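Long-range contact in 3-dehydroshikimate dehydratase (Pseudomonas putida, PDB 5HMQ), which converts 3-dehydroshikimate to protocatechuate, using a divalent metal cation and preferring cobalt: residues 35-49 with 84-96. Sequence-based numbering, arbitrary orientation.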
loop_
_atom_site.group_PDB
_atom_site.type_symbol
_atom_site.label_atom_id
_atom_site.label_comp_id
_atom_site.label_asym_id
_atom_site.label_seq_id
_atom_site.Cartn_x
_atom_site.Cartn_y
_atom_site.Cartn_z
ATOM N N GLU C 35 17.299 -9.976 -14.194
ATOM C CA GLU C 35 17.019 -10.896 -15.295
ATOM C C GLU C 35 15.556 -11.321 -15.322
ATOM O O GLU C 35 14.970 -11.477 -16.400
ATOM C CB GLU C 35 17.915 -12.132 -15.206
ATOM C CG GLU C 35 17.697 -13.092 -16.366
ATOM C CD GLU C 35 18.684 -14.235 -16.389
ATOM O OE1 GLU C 35 19.211 -14.589 -15.314
ATOM O OE2 GLU C 35 18.926 -14.784 -17.486
ATOM N N ASN C 36 14.950 -11.523 -14.148
ATOM C CA ASN C 36 13.554 -11.947 -14.106
ATOM C C ASN C 36 12.638 -10.922 -14.760
ATOM O O ASN C 36 11.596 -11.286 -15.316
ATOM C CB ASN C 36 13.120 -12.210 -12.663
ATOM C CG ASN C 36 11.902 -13.115 -12.575
ATOM O OD1 ASN C 36 11.811 -14.124 -13.275
ATOM N ND2 ASN C 36 10.954 -12.752 -11.718
ATOM N N ASP C 37 13.004 -9.638 -14.702
ATOM C CA ASP C 37 12.207 -8.610 -15.366
ATOM C C ASP C 37 12.246 -8.763 -16.882
ATOM O O ASP C 37 11.236 -8.530 -17.557
ATOM C CB ASP C 37 12.695 -7.222 -14.951
ATOM C CG ASP C 37 12.282 -6.856 -13.539
ATOM O OD1 ASP C 37 11.117 -7.114 -13.177
ATOM O OD2 ASP C 37 13.123 -6.333 -12.781
ATOM N N LEU C 38 13.400 -9.148 -17.436
ATOM C CA LEU C 38 13.474 -9.440 -18.867
ATOM C C LEU C 38 12.582 -10.615 -19.235
ATOM O O LEU C 38 11.967 -10.629 -20.308
ATOM C CB LEU C 38 14.915 -9.738 -19.284
ATOM C CG LEU C 38 15.887 -8.586 -19.517
ATOM C CD1 LEU C 38 17.194 -9.124 -20.080
ATOM C CD2 LEU C 38 15.281 -7.558 -20.455
ATOM N N LEU C 39 12.509 -11.618 -18.355
ATOM C CA LEU C 39 11.764 -12.835 -18.659
ATOM C C LEU C 39 10.286 -12.545 -18.877
ATOM O O LEU C 39 9.638 -13.201 -19.700
ATOM C CB LEU C 39 11.960 -13.842 -17.527
ATOM C CG LEU C 39 11.498 -15.281 -17.730
ATOM C CD1 LEU C 39 12.254 -15.911 -18.889
ATOM C CD2 LEU C 39 11.725 -16.074 -16.453
ATOM N N TYR C 40 9.742 -11.567 -18.156
ATOM C CA TYR C 40 8.340 -11.191 -18.266
ATOM C C TYR C 40 8.092 -10.096 -19.293
ATOM O O TYR C 40 6.930 -9.792 -19.581
ATOM C CB TYR C 40 7.814 -10.753 -16.896
ATOM C CG TYR C 40 7.583 -11.910 -15.949
ATOM C CD1 TYR C 40 8.650 -12.564 -15.346
ATOM C CD2 TYR C 40 6.296 -12.341 -15.649
ATOM C CE1 TYR C 40 8.445 -13.620 -14.483
ATOM C CE2 TYR C 40 6.081 -13.394 -14.781
ATOM C CZ TYR C 40 7.159 -14.031 -14.202
ATOM O OH TYR C 40 6.948 -15.082 -13.339
ATOM N N TYR C 41 9.143 -9.498 -19.845
ATOM C CA TYR C 41 8.977 -8.463 -20.855
ATOM C C TYR C 41 8.808 -9.113 -22.222
ATOM O O TYR C 41 9.630 -9.940 -22.631
ATOM C CB TYR C 41 10.180 -7.519 -20.845
ATOM C CG TYR C 41 10.170 -6.479 -21.944
ATOM C CD1 TYR C 41 9.116 -5.584 -22.067
ATOM C CD2 TYR C 41 11.220 -6.385 -22.846
ATOM C CE1 TYR C 41 9.104 -4.631 -23.066
ATOM C CE2 TYR C 41 11.221 -5.431 -23.845
ATOM C CZ TYR C 41 10.158 -4.560 -23.954
ATOM O OH TYR C 41 10.151 -3.610 -24.950
ATOM N N ALA C 42 7.733 -8.745 -22.923
ATOM C CA ALA C 42 7.402 -9.395 -24.187
ATOM C C ALA C 42 8.332 -8.983 -25.318
ATOM O O ALA C 42 8.433 -9.705 -26.317
ATOM C CB ALA C 42 5.954 -9.091 -24.574
ATOM N N GLY C 43 9.012 -7.849 -25.189
ATOM C CA GLY C 43 9.912 -7.375 -26.215
ATOM C C GLY C 43 11.270 -8.046 -26.144
ATOM O O GLY C 43 11.508 -8.981 -25.378
ATOM N N SER C 44 12.178 -7.539 -26.964
ATOM C CA SER C 44 13.504 -8.107 -27.129
ATOM C C SER C 44 14.521 -7.415 -26.230
ATOM O O SER C 44 14.324 -6.270 -25.812
ATOM C CB SER C 44 13.936 -7.983 -28.596
ATOM O OG SER C 44 15.334 -7.803 -28.713
ATOM N N PRO C 45 15.623 -8.096 -25.902
ATOM C CA PRO C 45 16.707 -7.426 -25.162
ATOM C C PRO C 45 17.238 -6.190 -25.861
ATOM O O PRO C 45 17.667 -5.241 -25.192
ATOM C CB PRO C 45 17.785 -8.514 -25.048
ATOM C CG PRO C 45 17.069 -9.794 -25.241
ATOM C CD PRO C 45 15.865 -9.538 -26.082
ATOM N N ARG C 46 17.231 -6.175 -27.194
ATOM C CA ARG C 46 17.675 -4.988 -27.906
ATOM C C ARG C 46 16.647 -3.867 -27.807
ATOM O O ARG C 46 17.014 -2.688 -27.763
ATOM C CB ARG C 46 17.954 -5.341 -29.360
ATOM C CG ARG C 46 18.326 -4.147 -30.212
ATOM C CD ARG C 46 18.686 -4.584 -31.609
ATOM N NE ARG C 46 19.542 -3.630 -32.262
ATOM C CZ ARG C 46 19.203 -3.008 -33.394
ATOM N NH1 ARG C 46 18.031 -3.260 -33.995
ATOM N NH2 ARG C 46 20.041 -2.123 -33.948
ATOM N N GLN C 47 15.357 -4.212 -27.766
ATOM C CA GLN C 47 14.337 -3.200 -27.519
ATOM C C GLN C 47 14.488 -2.588 -26.133
ATOM O O GLN C 47 14.175 -1.408 -25.943
ATOM C CB GLN C 47 12.946 -3.805 -27.711
ATOM C CG GLN C 47 12.627 -4.119 -29.165
ATOM C CD GLN C 47 11.291 -4.809 -29.342
ATOM O OE1 GLN C 47 11.083 -5.921 -28.857
ATOM N NE2 GLN C 47 10.375 -4.151 -30.043
ATOM N N VAL C 48 14.956 -3.365 -25.153
ATOM C CA VAL C 48 15.278 -2.789 -23.851
ATOM C C VAL C 48 16.421 -1.794 -23.985
ATOM O O VAL C 48 16.378 -0.693 -23.421
ATOM C CB VAL C 48 15.614 -3.898 -22.836
ATOM C CG1 VAL C 48 16.016 -3.287 -21.502
ATOM C CG2 VAL C 48 14.431 -4.821 -22.658
ATOM N N ARG C 49 17.455 -2.159 -24.750
ATOM C CA ARG C 49 18.562 -1.240 -24.998
ATOM C C ARG C 49 18.074 0.045 -25.653
ATOM O O ARG C 49 18.551 1.138 -25.324
ATOM C CB ARG C 49 19.618 -1.920 -25.868
ATOM C CG ARG C 49 20.797 -1.035 -26.218
ATOM C CD ARG C 49 21.797 -1.776 -27.090
ATOM N NE ARG C 49 23.060 -1.053 -27.194
ATOM C CZ ARG C 49 24.141 -1.522 -27.808
ATOM N NH1 ARG C 49 24.113 -2.719 -28.378
ATOM N NH2 ARG C 49 25.249 -0.795 -27.852
ATOM N N GLU C 84 28.132 -17.990 -21.181
ATOM C CA GLU C 84 28.205 -17.468 -22.544
ATOM C C GLU C 84 26.844 -16.978 -23.026
ATOM O O GLU C 84 26.759 -15.982 -23.754
ATOM C CB GLU C 84 28.758 -18.531 -23.492
ATOM C CG GLU C 84 30.223 -18.886 -23.259
ATOM C CD GLU C 84 31.168 -17.760 -23.646
ATOM O OE1 GLU C 84 30.843 -17.010 -24.590
ATOM O OE2 GLU C 84 32.239 -17.631 -23.015
ATOM N N ARG C 85 25.768 -17.671 -22.640
ATOM C CA ARG C 85 24.429 -17.202 -22.985
ATOM C C ARG C 85 24.128 -15.860 -22.330
ATOM O O ARG C 85 23.492 -14.992 -22.939
ATOM C CB ARG C 85 23.379 -18.243 -22.594
ATOM C CG ARG C 85 23.444 -19.523 -23.418
ATOM C CD ARG C 85 22.186 -20.369 -23.251
ATOM N NE ARG C 85 21.930 -20.716 -21.856
ATOM C CZ ARG C 85 22.429 -21.786 -21.246
ATOM N NH1 ARG C 85 23.218 -22.622 -21.907
ATOM N NH2 ARG C 85 22.139 -22.017 -19.971
ATOM N N LYS C 86 24.565 -15.673 -21.084
ATOM C CA LYS C 86 24.380 -14.376 -20.442
ATOM C C LYS C 86 25.220 -13.303 -21.127
ATOM O O LYS C 86 24.761 -12.168 -21.300
ATOM C CB LYS C 86 24.718 -14.469 -18.954
ATOM C CG LYS C 86 23.904 -15.515 -18.200
ATOM C CD LYS C 86 22.427 -15.461 -18.578
ATOM C CE LYS C 86 21.697 -16.715 -18.117
ATOM N NZ LYS C 86 20.291 -16.771 -18.614
ATOM N N PHE C 87 26.449 -13.646 -21.524
ATOM C CA PHE C 87 27.265 -12.727 -22.313
ATOM C C PHE C 87 26.545 -12.305 -23.587
ATOM O O PHE C 87 26.511 -11.116 -23.928
ATOM C CB PHE C 87 28.614 -13.370 -22.645
ATOM C CG PHE C 87 29.481 -13.627 -21.445
ATOM C CD1 PHE C 87 29.309 -12.905 -20.276
ATOM C CD2 PHE C 87 30.469 -14.595 -21.489
ATOM C CE1 PHE C 87 30.111 -13.142 -19.172
ATOM C CE2 PHE C 87 31.273 -14.839 -20.391
ATOM C CZ PHE C 87 31.093 -14.111 -19.232
ATOM N N ASP C 88 25.961 -13.270 -24.309
ATOM C CA ASP C 88 25.168 -12.933 -25.491
ATOM C C ASP C 88 24.056 -11.955 -25.145
ATOM O O ASP C 88 23.803 -10.998 -25.886
ATOM C CB ASP C 88 24.576 -14.196 -26.124
ATOM C CG ASP C 88 25.634 -15.125 -26.690
ATOM O OD1 ASP C 88 26.744 -14.652 -27.012
ATOM O OD2 ASP C 88 25.347 -16.334 -26.825
ATOM N N LEU C 89 23.381 -12.183 -24.018
ATOM C CA LEU C 89 22.269 -11.329 -23.624
ATOM C C LEU C 89 22.743 -9.915 -23.311
ATOM O O LEU C 89 22.087 -8.935 -23.684
ATOM C CB LEU C 89 21.560 -11.950 -22.421
ATOM C CG LEU C 89 20.272 -11.322 -21.900
ATOM C CD1 LEU C 89 19.235 -11.334 -22.993
ATOM C CD2 LEU C 89 19.776 -12.101 -20.694
HETATM N N MSE C 90 23.886 -9.791 -22.644
HETATM C CA MSE C 90 24.425 -8.493 -22.252
HETATM C C MSE C 90 24.808 -7.635 -23.451
HETATM O O MSE C 90 24.600 -6.422 -23.447
HETATM C CB MSE C 90 25.639 -8.683 -21.345
HETATM C CG MSE C 90 25.305 -9.328 -20.021
HETATM SE SE MSE C 90 26.856 -10.148 -19.197
HETATM C CE MSE C 90 27.924 -8.539 -18.916
ATOM N N GLN C 91 25.372 -8.269 -24.480
ATOM C CA GLN C 91 25.744 -7.521 -25.676
ATOM C C GLN C 91 24.519 -7.033 -26.438
ATOM O O GLN C 91 24.578 -5.986 -27.091
ATOM C CB GLN C 91 26.658 -8.365 -26.560
ATOM C CG GLN C 91 28.100 -8.342 -26.075
ATOM C CD GLN C 91 29.006 -9.301 -26.817
ATOM O OE1 GLN C 91 28.541 -10.220 -27.489
ATOM N NE2 GLN C 91 30.312 -9.090 -26.696
ATOM N N GLU C 92 23.396 -7.750 -26.358
ATOM C CA GLU C 92 22.168 -7.203 -26.928
ATOM C C GLU C 92 21.588 -6.096 -26.059
ATOM O O GLU C 92 20.927 -5.187 -26.576
ATOM C CB GLU C 92 21.134 -8.305 -27.131
ATOM C CG GLU C 92 21.565 -9.409 -28.076
ATOM C CD GLU C 92 21.384 -8.994 -29.525
ATOM O OE1 GLU C 92 20.620 -8.028 -29.773
ATOM O OE2 GLU C 92 21.982 -9.635 -30.413
ATOM N N LEU C 93 21.827 -6.144 -24.748
ATOM C CA LEU C 93 21.392 -5.076 -23.858
ATOM C C LEU C 93 22.282 -3.845 -23.932
ATOM O O LEU C 93 21.819 -2.744 -23.617
ATOM C CB LEU C 93 21.343 -5.583 -22.416
ATOM C CG LEU C 93 20.245 -6.592 -22.082
ATOM C CD1 LEU C 93 20.443 -7.142 -20.680
ATOM C CD2 LEU C 93 18.877 -5.948 -22.218
ATOM N N GLY C 94 23.538 -3.999 -24.341
ATOM C CA GLY C 94 24.457 -2.880 -24.346
ATOM C C GLY C 94 25.123 -2.612 -23.015
ATOM O O GLY C 94 25.502 -1.470 -22.736
ATOM N N THR C 95 25.278 -3.635 -22.183
ATOM C CA THR C 95 25.950 -3.515 -20.900
ATOM C C THR C 95 27.158 -4.442 -20.895
ATOM O O THR C 95 27.230 -5.401 -21.669
ATOM C CB THR C 95 25.003 -3.851 -19.735
ATOM O OG1 THR C 95 25.612 -3.483 -18.491
ATOM C CG2 THR C 95 24.676 -5.340 -19.710
ATOM N N ASP C 96 28.127 -4.141 -20.031
ATOM C CA ASP C 96 29.381 -4.884 -20.020
ATOM C C ASP C 96 29.708 -5.498 -18.663
ATOM O O ASP C 96 30.800 -6.053 -18.499
ATOM C CB ASP C 96 30.535 -3.981 -20.475
ATOM C CG ASP C 96 31.044 -3.073 -19.369
ATOM O OD1 ASP C 96 30.228 -2.608 -18.546
ATOM O OD2 ASP C 96 32.268 -2.826 -19.321
HETATM O O HOH W 1 17.845 -8.806 -28.629
#
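E35 and K86 form the one direct salt bridge between residues 35-49 and 84-96. The extended E35 chain meets K86 at about a right angle, and K86 NZ donates to the syn lone pair of E35 OE2 at 2.7 Å; a bend at chi2 (-44°) in K86 helps bring the ammonium there. Further along helix 76-93, toward its C-terminal end, the contact turns apolar: L38 and L89 meet tip to tip, L89 CD1 packs 3.5 Å from P45 CG, and L93 CD2 lies beside V48. Both segments belong to a TIM barrel, where the helices 45-55 and 76-93, neighbours on the outside of the barrel, flank strand 58-66, whose F62 also touches E35, L89 and L93. At the N-cap of helix 45-55, S44 illustrates how a single water can join polar groups across such a seam: one water lies 2.7 Å from S44 OG and donates to E92 OE1 at 3.1 Å, while S44 N donates a hydrogen bond to Q47 OE1, in the plane of the Q47 side-chain carbonyl and on a lone pair. The C-terminal end of helix 76-93 meets R46 and R49. R46 CA makes a CA-H...O contact of 3.5 Å with E92 O, and the chain of R49 runs extended from CG to NE and lays one face of its guanidinium over G94 CA, with R49 NH1 3.5 Å from Q91 O.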